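Local coordinates for protein gluconate kinase (Lactobacillus acidophilus, PDB 3LL3) that probably phosphorylates gluconate or a related substrate such as xylulose at the expense of ATP, as a member of the FGGY carbohydrate kinase family, at residues Ser82-Ser88 with Ala151-Ile157; Ala132-Leu137 with Gly178-Leu182; Arg410-Asn415 with Tyr461-Glu467. One frame throughout, in Å; residues are numbered along the deposited sequence.

Contact 1: residues Ser82-Ser88 with Ala151-Ile157; sequences SLIGLGS and AQKWIGI
Ile-84 and Ile-155 form a hydrogen-bonded antiparallel pair at one end of the short two-stranded ribbon 84-86/153-155, their side chains on the same face as those of Leu-86 and Lys-153. Ile-155 can be followed outward. Its CB carries CG1 between the backbone N and the carbonyl carbon (chi1 63°), which swings the chain across the ribbon: CG1 comes to 3.5 Å from Ile-84 O and stands beside Ile-84 CB, and CD1 ends 3.7 Å from Leu-86 CD1, the two side chains meeting at about a right angle. On the other face Trp-154 brings CZ3 obliquely to 3.5 Å from Gly-85 CA, where a side chain would collide with the ring. At one end Leu-86 O accepts from Gln-152 N at 2.9 Å and more weakly from Lys-153 N, a classic beta bulge. At the other, Ile-157 N, at the start of helix 157-166, gives Ser-82 OG a nearly straight bond of 2.9 Å. With an alanine here instead of the serine, that buried N-H is likely to be left without its acceptor. The chemistry thus divides: backbone bonds set the register, apolar branches fill both faces, and one hydroxyl ties the ribbon to the helix that follows.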
loop_
_atom_site.group_PDB
_atom_site.type_symbol
_atom_site.label_atom_id
_atom_site.label_comp_id
_atom_site.label_asym_id
_atom_site.label_seq_id
_atom_site.Cartn_x
_atom_site.Cartn_y
_atom_site.Cartn_z
ATOM N N SER A 82 3.297 3.029 34.726
ATOM C CA SER A 82 3.161 4.417 35.155
ATOM C C SER A 82 4.234 4.747 36.198
ATOM O O SER A 82 4.720 3.869 36.904
ATOM C CB SER A 82 1.767 4.714 35.715
ATOM O OG SER A 82 1.589 4.163 37.020
ATOM N N LEU A 83 4.593 6.020 36.281
ATOM C CA LEU A 83 5.671 6.450 37.151
ATOM C C LEU A 83 5.306 7.764 37.822
ATOM O O LEU A 83 4.908 8.721 37.162
ATOM C CB LEU A 83 6.958 6.614 36.345
ATOM C CG LEU A 83 8.167 7.061 37.167
ATOM C CD1 LEU A 83 8.415 6.049 38.283
ATOM C CD2 LEU A 83 9.398 7.215 36.281
ATOM N N ILE A 84 5.445 7.789 39.142
ATOM C CA ILE A 84 5.117 8.957 39.950
ATOM C C ILE A 84 6.198 9.157 40.995
ATOM O O ILE A 84 6.581 8.194 41.667
ATOM C CB ILE A 84 3.831 8.723 40.754
ATOM C CG1 ILE A 84 2.642 8.444 39.833
ATOM C CG2 ILE A 84 3.562 9.898 41.705
ATOM C CD1 ILE A 84 1.418 7.968 40.583
ATOM N N GLY A 85 6.657 10.399 41.164
ATOM C CA GLY A 85 7.645 10.715 42.189
ATOM C C GLY A 85 7.061 11.402 43.425
ATOM O O GLY A 85 6.288 12.354 43.312
ATOM N N LEU A 86 7.430 10.915 44.605
ATOM C CA LEU A 86 7.055 11.553 45.862
ATOM C C LEU A 86 8.284 12.181 46.531
ATOM O O LEU A 86 9.358 11.595 46.506
ATOM C CB LEU A 86 6.450 10.524 46.821
ATOM C CG LEU A 86 5.191 9.775 46.367
ATOM C CD1 LEU A 86 4.728 8.874 47.487
ATOM C CD2 LEU A 86 4.098 10.749 45.953
ATOM N N GLY A 87 8.115 13.347 47.147
ATOM C CA GLY A 87 9.173 13.961 47.937
ATOM C C GLY A 87 9.256 13.418 49.357
ATOM O O GLY A 87 8.540 12.491 49.726
ATOM N N SER A 88 10.138 14.002 50.165
ATOM C CA SER A 88 10.342 13.554 51.546
ATOM C C SER A 88 9.114 13.766 52.436
ATOM O O SER A 88 8.946 13.063 53.433
ATOM C CB SER A 88 11.551 14.253 52.167
ATOM O OG SER A 88 11.290 15.637 52.330
ATOM N N ALA A 151 13.230 13.427 44.761
ATOM C CA ALA A 151 12.409 12.209 44.833
ATOM C C ALA A 151 12.927 11.187 45.856
ATOM O O ALA A 151 14.054 10.709 45.755
ATOM C CB ALA A 151 12.279 11.561 43.445
ATOM N N GLN A 152 12.090 10.844 46.829
ATOM C CA GLN A 152 12.423 9.832 47.827
ATOM C C GLN A 152 11.694 8.511 47.552
ATOM O O GLN A 152 12.041 7.467 48.115
ATOM C CB GLN A 152 12.066 10.330 49.230
ATOM C CG GLN A 152 12.880 11.564 49.664
ATOM C CD GLN A 152 14.373 11.313 49.612
ATOM O OE1 GLN A 152 14.876 10.374 50.236
ATOM N NE2 GLN A 152 15.091 12.143 48.856
ATOM N N LYS A 153 10.673 8.573 46.705
ATOM C CA LYS A 153 9.923 7.376 46.309
ATOM C C LYS A 153 9.552 7.459 44.841
ATOM O O LYS A 153 9.129 8.510 44.357
ATOM C CB LYS A 153 8.649 7.208 47.144
ATOM C CG LYS A 153 8.907 6.878 48.623
ATOM C CD LYS A 153 9.512 5.491 48.748
ATOM C CE LYS A 153 9.399 4.939 50.161
ATOM N NZ LYS A 153 10.372 5.556 51.064
ATOM N N TRP A 154 9.726 6.350 44.130
ATOM C CA TRP A 154 9.278 6.248 42.755
ATOM C C TRP A 154 8.265 5.120 42.689
ATOM O O TRP A 154 8.579 3.974 43.004
ATOM C CB TRP A 154 10.463 5.958 41.837
ATOM C CG TRP A 154 11.361 7.130 41.673
ATOM C CD1 TRP A 154 12.630 7.282 42.174
ATOM C CD2 TRP A 154 11.054 8.337 40.978
ATOM N NE1 TRP A 154 13.132 8.505 41.808
ATOM C CE2 TRP A 154 12.187 9.172 41.071
ATOM C CE3 TRP A 154 9.934 8.789 40.273
ATOM C CZ2 TRP A 154 12.233 10.431 40.489
ATOM C CZ3 TRP A 154 9.976 10.041 39.688
ATOM C CH2 TRP A 154 11.123 10.854 39.809
ATOM N N ILE A 155 7.034 5.452 42.312
ATOM C CA ILE A 155 5.944 4.491 42.415
ATOM C C ILE A 155 5.052 4.552 41.193
ATOM O O ILE A 155 5.245 5.390 40.319
ATOM C CB ILE A 155 5.065 4.772 43.656
ATOM C CG1 ILE A 155 4.400 6.141 43.528
ATOM C CG2 ILE A 155 5.897 4.690 44.955
ATOM C CD1 ILE A 155 3.644 6.580 44.805
ATOM N N GLY A 156 4.059 3.666 41.151
ATOM C CA GLY A 156 3.061 3.705 40.096
ATOM C C GLY A 156 1.726 4.114 40.677
ATOM O O GLY A 156 1.575 4.202 41.898
ATOM N N ILE A 157 0.747 4.349 39.811
ATOM C CA ILE A 157 -0.570 4.804 40.249
ATOM C C ILE A 157 -1.268 3.816 41.190
ATOM O O ILE A 157 -2.003 4.228 42.093
ATOM C CB ILE A 157 -1.495 5.089 39.046
ATOM C CG1 ILE A 157 -2.808 5.705 39.530
ATOM C CG2 ILE A 157 -1.769 3.797 38.268
ATOM C CD1 ILE A 157 -2.661 7.130 40.038
#

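Contact 2: residues Ala132-Leu137 with Gly178-Leu182; sequences APIYKL and GTGIL
Ile-134 and Thr-179 supply the one hydrogen bond that crosses between the start of helix 133-143 and the loop 178-182. Ile-134 N donates to Thr-179 O at 2.9 Å, approaching nearly in line with the carbonyl. This N-H belongs to the first turn of the helix, where no preceding turn can supply an acceptor, and a loop carbonyl takes that role. The same oxygen is also enclosed by carbon: Pro-133 CB and Ile-134 CG2 each come to 3.5 Å from Thr-179 O.

Other polar-to-apolar contacts extend along the loop. Pro-133 CD rests 3.3 Å from Gly-178 O, an oxygen that accepts from His-81, a residue of the xylulose pocket. Further on, CG1 of Ile-134 stands opposite the backbone N (chi1 -178°), and the extended branch brings its end methyl, Ile-134 CD1, to 3.5 Å from Gly-180 O.

The loop contains an ST turn, in which Thr-179 OG1 accepts from Ile-181 N at 3.0 Å while also bonding to Ala-176 O. Gly-180 follows with a positive phi of 86°; a CB there would press on the preceding carbonyl and run into Ile-134 CG2.

Apolar contacts complete the junction. Ile-181 CG1 lies 3.9 Å from Ile-134 CB, and its CD1 continues to Leu-137 CD1, about one helical turn further along, where the two side chains cross at about a right angle. Leu-193 and Leu-197 of helix 191-197 pack against Ile-134, and Leu-194 of the same helix against Ile-181.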
loop_
_atom_site.group_PDB
_atom_site.type_symbol
_atom_site.label_atom_id
_atom_site.label_comp_id
_atom_site.label_asym_id
_atom_site.label_seq_id
_atom_site.Cartn_x
_atom_site.Cartn_y
_atom_site.Cartn_z
ATOM N N ALA A 132 8.612 1.985 29.701
ATOM C CA ALA A 132 9.131 1.489 30.979
ATOM C C ALA A 132 9.645 2.589 31.906
ATOM O O ALA A 132 10.391 3.483 31.477
ATOM C CB ALA A 132 10.240 0.463 30.747
ATOM N N PRO A 133 9.245 2.519 33.185
ATOM C CA PRO A 133 9.793 3.312 34.287
ATOM C C PRO A 133 11.328 3.425 34.275
ATOM O O PRO A 133 11.850 4.515 34.459
ATOM C CB PRO A 133 9.300 2.551 35.520
ATOM C CG PRO A 133 7.944 2.088 35.097
ATOM C CD PRO A 133 8.088 1.720 33.623
ATOM N N ILE A 134 12.053 2.341 34.034
ATOM C CA ILE A 134 13.506 2.472 34.049
ATOM C C ILE A 134 14.030 3.528 33.049
ATOM O O ILE A 134 14.935 4.298 33.375
ATOM C CB ILE A 134 14.214 1.125 33.846
ATOM C CG1 ILE A 134 15.734 1.315 33.913
ATOM C CG2 ILE A 134 13.787 0.483 32.548
ATOM C CD1 ILE A 134 16.503 0.017 33.869
ATOM N N TYR A 135 13.451 3.582 31.851
ATOM C CA TYR A 135 13.886 4.554 30.838
ATOM C C TYR A 135 13.420 5.960 31.179
ATOM O O TYR A 135 14.120 6.947 30.920
ATOM C CB TYR A 135 13.383 4.150 29.448
ATOM C CG TYR A 135 13.998 2.872 28.961
ATOM C CD1 TYR A 135 15.360 2.798 28.730
ATOM C CD2 TYR A 135 13.224 1.739 28.736
ATOM C CE1 TYR A 135 15.955 1.635 28.283
ATOM C CE2 TYR A 135 13.805 0.562 28.291
ATOM C CZ TYR A 135 15.183 0.523 28.067
ATOM O OH TYR A 135 15.799 -0.622 27.634
ATOM N N LYS A 136 12.244 6.053 31.775
ATOM C CA LYS A 136 11.735 7.341 32.223
ATOM C C LYS A 136 12.585 7.911 33.361
ATOM O O LYS A 136 12.788 9.122 33.431
ATOM C CB LYS A 136 10.278 7.215 32.670
ATOM C CG LYS A 136 9.328 6.860 31.515
ATOM C CD LYS A 136 7.906 6.640 32.008
ATOM C CE LYS A 136 6.971 6.206 30.874
ATOM N NZ LYS A 136 5.771 5.536 31.463
ATOM N N LEU A 137 13.055 7.039 34.256
ATOM C CA LEU A 137 13.884 7.449 35.389
ATOM C C LEU A 137 15.253 7.930 34.910
ATOM O O LEU A 137 15.765 8.936 35.391
ATOM C CB LEU A 137 14.065 6.296 36.378
ATOM C CG LEU A 137 12.848 5.923 37.211
ATOM C CD1 LEU A 137 13.064 4.575 37.895
ATOM C CD2 LEU A 137 12.562 7.028 38.235
ATOM N N GLY A 178 6.438 -4.618 35.399
ATOM C CA GLY A 178 6.313 -3.587 34.371
ATOM C C GLY A 178 7.255 -2.382 34.504
ATOM O O GLY A 178 7.143 -1.416 33.730
ATOM N N THR A 179 8.177 -2.418 35.471
ATOM C CA THR A 179 9.108 -1.291 35.675
ATOM C C THR A 179 10.344 -1.358 34.779
ATOM O O THR A 179 10.885 -0.325 34.398
ATOM C CB THR A 179 9.625 -1.170 37.140
ATOM O OG1 THR A 179 10.350 -2.350 37.495
ATOM C CG2 THR A 179 8.483 -0.967 38.124
ATOM N N GLY A 180 10.788 -2.573 34.457
ATOM C CA GLY A 180 12.035 -2.768 33.734
ATOM C C GLY A 180 13.205 -2.796 34.713
ATOM O O GLY A 180 14.358 -2.675 34.317
ATOM N N ILE A 181 12.901 -2.963 35.996
ATOM C CA ILE A 181 13.930 -2.963 37.041
ATOM C C ILE A 181 13.908 -4.287 37.800
ATOM O O ILE A 181 14.844 -4.604 38.527
ATOM C CB ILE A 181 13.726 -1.802 38.033
ATOM C CG1 ILE A 181 13.495 -0.496 37.280
ATOM C CG2 ILE A 181 14.934 -1.656 38.980
ATOM C CD1 ILE A 181 13.083 0.659 38.196
ATOM N N LEU A 182 12.848 -5.074 37.608
ATOM C CA LEU A 182 12.696 -6.336 38.335
ATOM C C LEU A 182 13.486 -7.448 37.658
ATOM O O LEU A 182 13.241 -7.775 36.499
ATOM C CB LEU A 182 11.225 -6.734 38.410
ATOM C CG LEU A 182 10.905 -7.976 39.253
ATOM C CD1 LEU A 182 10.992 -7.649 40.733
ATOM C CD2 LEU A 182 9.526 -8.585 38.905
#

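Contact 3: residues Arg410-Asn415 with Tyr461-Glu467; sequences RQLCAN and YFPNPKE
Arg-410 and Tyr-461 begin a partly buried contact in which helix 407-417 is bordered by the connection from edge strand 457-461 to helix 465-485, in the C-terminal half of this FGGY kinase. Tyr-461 lies flat against the arginine's aliphatic stem: Arg-410 CB sits over the ring centre, 3.7 Å from the centroid and only 5° off the ring normal, a CH-pi contact. The arginine chain, extended from CG to NE, carries the guanidinium past the ring to the phenol, and NH1 donates to Tyr-461 OH at 2.9 Å. That oxygen lies in the guanidinium plane, although guanidinium and ring are turned 66° apart. Both groups are also held from outside: Arg-410 NE by Leu-404 O, and Tyr-461 OH by Asp-407 OD1.

One turn on, Ala-414 CB faces Tyr-461 O at 3.6 Å, and Pro-463 CG packs on Ala-414 O at the same separation. The amide of Asn-415 then spans the link to the next helix. Its OD1 accepts from Asn-464 N at 2.8 Å, while ND2 donates to Glu-467 OE1, also at 2.8 Å, from above the carboxylate plane and through a more bent bond (134° at the hydrogen). Asn-464 is itself the N-cap of helix 465-485: its OD1 accepts from Glu-467 N at 3.1 Å.

Asn-415 therefore uses both ends of one amide, holding the backbone N of the capping residue at one and the carboxylate of Glu-467, in the first turn, at the other, a pairing likely to fix the amide's rotation. The negative charge of Glu-467 at a helix N-terminus is probably favourable to the helix dipole.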
loop_
_atom_site.group_PDB
_atom_site.type_symbol
_atom_site.label_atom_id
_atom_site.label_comp_id
_atom_site.label_asym_id
_atom_site.label_seq_id
_atom_site.Cartn_x
_atom_site.Cartn_y
_atom_site.Cartn_z
ATOM N N ARG A 410 -14.485 -13.314 14.431
ATOM C CA ARG A 410 -14.147 -14.445 15.285
ATOM C C ARG A 410 -13.681 -15.618 14.447
ATOM O O ARG A 410 -12.655 -16.233 14.737
ATOM C CB ARG A 410 -15.341 -14.829 16.161
ATOM C CG ARG A 410 -15.619 -13.805 17.243
ATOM C CD ARG A 410 -16.987 -13.984 17.860
ATOM N NE ARG A 410 -17.191 -13.043 18.957
ATOM C CZ ARG A 410 -18.242 -13.070 19.772
ATOM N NH1 ARG A 410 -19.191 -13.989 19.595
ATOM N NH2 ARG A 410 -18.348 -12.188 20.760
ATOM N N GLN A 411 -14.429 -15.915 13.386
ATOM C CA GLN A 411 -14.104 -17.050 12.536
ATOM C C GLN A 411 -12.827 -16.820 11.755
ATOM O O GLN A 411 -12.021 -17.742 11.532
ATOM C CB GLN A 411 -15.265 -17.353 11.565
ATOM C CG GLN A 411 -15.037 -18.613 10.754
ATOM C CD GLN A 411 -14.987 -19.853 11.637
ATOM O OE1 GLN A 411 -14.062 -20.664 11.545
ATOM N NE2 GLN A 411 -15.971 -19.989 12.511
ATOM N N LEU A 412 -12.649 -15.581 11.314
ATOM C CA LEU A 412 -11.437 -15.217 10.592
ATOM C C LEU A 412 -10.202 -15.439 11.478
ATOM O O LEU A 412 -9.165 -15.935 11.023
ATOM C CB LEU A 412 -11.524 -13.753 10.163
ATOM C CG LEU A 412 -11.140 -13.504 8.721
ATOM C CD1 LEU A 412 -11.510 -12.104 8.295
ATOM C CD2 LEU A 412 -9.661 -13.715 8.605
ATOM N N CYS A 413 -10.316 -15.075 12.751
ATOM C CA CYS A 413 -9.208 -15.305 13.695
ATOM C C CYS A 413 -8.918 -16.787 13.799
ATOM O O CYS A 413 -7.768 -17.212 13.755
ATOM C CB CYS A 413 -9.551 -14.771 15.088
ATOM S SG CYS A 413 -9.463 -12.966 15.232
ATOM N N ALA A 414 -9.977 -17.572 13.960
ATOM C CA ALA A 414 -9.850 -19.026 14.014
ATOM C C ALA A 414 -9.127 -19.556 12.773
ATOM O O ALA A 414 -8.235 -20.398 12.875
ATOM C CB ALA A 414 -11.232 -19.667 14.121
ATOM N N ASN A 415 -9.546 -19.077 11.602
ATOM C CA ASN A 415 -8.957 -19.508 10.340
ATOM C C ASN A 415 -7.480 -19.107 10.142
ATOM O O ASN A 415 -6.696 -19.881 9.584
ATOM C CB ASN A 415 -9.809 -19.004 9.177
ATOM C CG ASN A 415 -11.197 -19.629 9.160
ATOM O OD1 ASN A 415 -11.456 -20.593 9.879
ATOM N ND2 ASN A 415 -12.091 -19.082 8.347
ATOM N N TYR A 461 -15.257 -21.199 18.185
ATOM C CA TYR A 461 -15.167 -21.155 16.730
ATOM C C TYR A 461 -14.008 -22.028 16.274
ATOM O O TYR A 461 -12.859 -21.721 16.584
ATOM C CB TYR A 461 -14.949 -19.707 16.273
ATOM C CG TYR A 461 -16.085 -18.792 16.674
ATOM C CD1 TYR A 461 -17.084 -18.455 15.770
ATOM C CD2 TYR A 461 -16.170 -18.285 17.960
ATOM C CE1 TYR A 461 -18.120 -17.629 16.130
ATOM C CE2 TYR A 461 -17.205 -17.461 18.329
ATOM C CZ TYR A 461 -18.184 -17.136 17.411
ATOM O OH TYR A 461 -19.239 -16.316 17.784
ATOM N N PHE A 462 -14.297 -23.117 15.555
ATOM C CA PHE A 462 -13.224 -23.971 15.049
ATOM C C PHE A 462 -12.743 -23.507 13.682
ATOM O O PHE A 462 -13.534 -23.008 12.887
ATOM C CB PHE A 462 -13.665 -25.430 14.975
ATOM C CG PHE A 462 -14.108 -25.987 16.295
ATOM C CD1 PHE A 462 -15.440 -25.888 16.689
ATOM C CD2 PHE A 462 -13.197 -26.590 17.149
ATOM C CE1 PHE A 462 -15.860 -26.383 17.939
ATOM C CE2 PHE A 462 -13.616 -27.102 18.393
ATOM C CZ PHE A 462 -14.957 -26.991 18.778
ATOM N N PRO A 463 -11.439 -23.665 13.409
ATOM C CA PRO A 463 -10.880 -23.299 12.099
ATOM C C PRO A 463 -11.605 -24.049 10.987
ATOM O O PRO A 463 -11.818 -25.249 11.104
ATOM C CB PRO A 463 -9.428 -23.771 12.192
ATOM C CG PRO A 463 -9.137 -23.757 13.689
ATOM C CD PRO A 463 -10.417 -24.211 14.317
ATOM N N ASN A 464 -12.025 -23.332 9.954
ATOM C CA ASN A 464 -12.512 -23.945 8.728
ATOM C C ASN A 464 -11.276 -24.341 7.900
ATOM O O ASN A 464 -10.453 -23.488 7.541
ATOM C CB ASN A 464 -13.439 -22.962 8.003
ATOM C CG ASN A 464 -13.834 -23.431 6.624
ATOM O OD1 ASN A 464 -12.988 -23.587 5.741
ATOM N ND2 ASN A 464 -15.137 -23.629 6.417
ATOM N N PRO A 465 -11.112 -25.650 7.646
ATOM C CA PRO A 465 -9.910 -26.224 7.019
ATOM C C PRO A 465 -9.564 -25.587 5.672
ATOM O O PRO A 465 -8.383 -25.358 5.384
ATOM C CB PRO A 465 -10.300 -27.691 6.792
ATOM C CG PRO A 465 -11.373 -27.957 7.782
ATOM C CD PRO A 465 -12.131 -26.672 7.940
ATOM N N LYS A 466 -10.586 -25.332 4.856
ATOM C CA LYS A 466 -10.383 -24.750 3.537
ATOM C C LYS A 466 -9.776 -23.344 3.635
ATOM O O LYS A 466 -8.698 -23.101 3.109
ATOM C CB LYS A 466 -11.703 -24.735 2.767
ATOM C CG LYS A 466 -11.539 -24.856 1.276
ATOM C CD LYS A 466 -12.879 -25.094 0.603
ATOM C CE LYS A 466 -12.690 -25.460 -0.864
ATOM N NZ LYS A 466 -11.776 -26.637 -1.023
ATOM N N GLU A 467 -10.454 -22.428 4.328
ATOM C CA GLU A 467 -9.910 -21.085 4.563
ATOM C C GLU A 467 -8.588 -21.096 5.334
ATOM O O GLU A 467 -7.682 -20.308 5.040
ATOM C CB GLU A 467 -10.914 -20.195 5.292
ATOM C CG GLU A 467 -12.101 -19.776 4.463
ATOM C CD GLU A 467 -12.643 -18.422 4.887
ATOM O OE1 GLU A 467 -12.084 -17.813 5.835
ATOM O OE2 GLU A 467 -13.627 -17.953 4.271
#

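In the fold
Contacts 1 and 2 adjoin within the N-terminal FGGY domain, their centres about 12 Å apart and their segments alternating along the chain. Helix 133-143 is the bridge: Leu-137 CD2 packs 3.4 Å from Trp-154 CD2, and Leu-83 CD2 lies 3.7 Å from Lys-136 CB. Both lie near, but not in, the sugar site: the side chain of Ser-82 in contact 1 is about 8 Å from the bound xylulose, and Gly-178 in contact 2 is about 7 Å from it. Contact 3 lies on the opposite side of the chain's centre, its own centre about 47 Å from that of contact 1 and about 39 Å from that of contact 2. It lies nearer the nucleotide, the Arg-410 side chain being about 9 Å from the bound ATP.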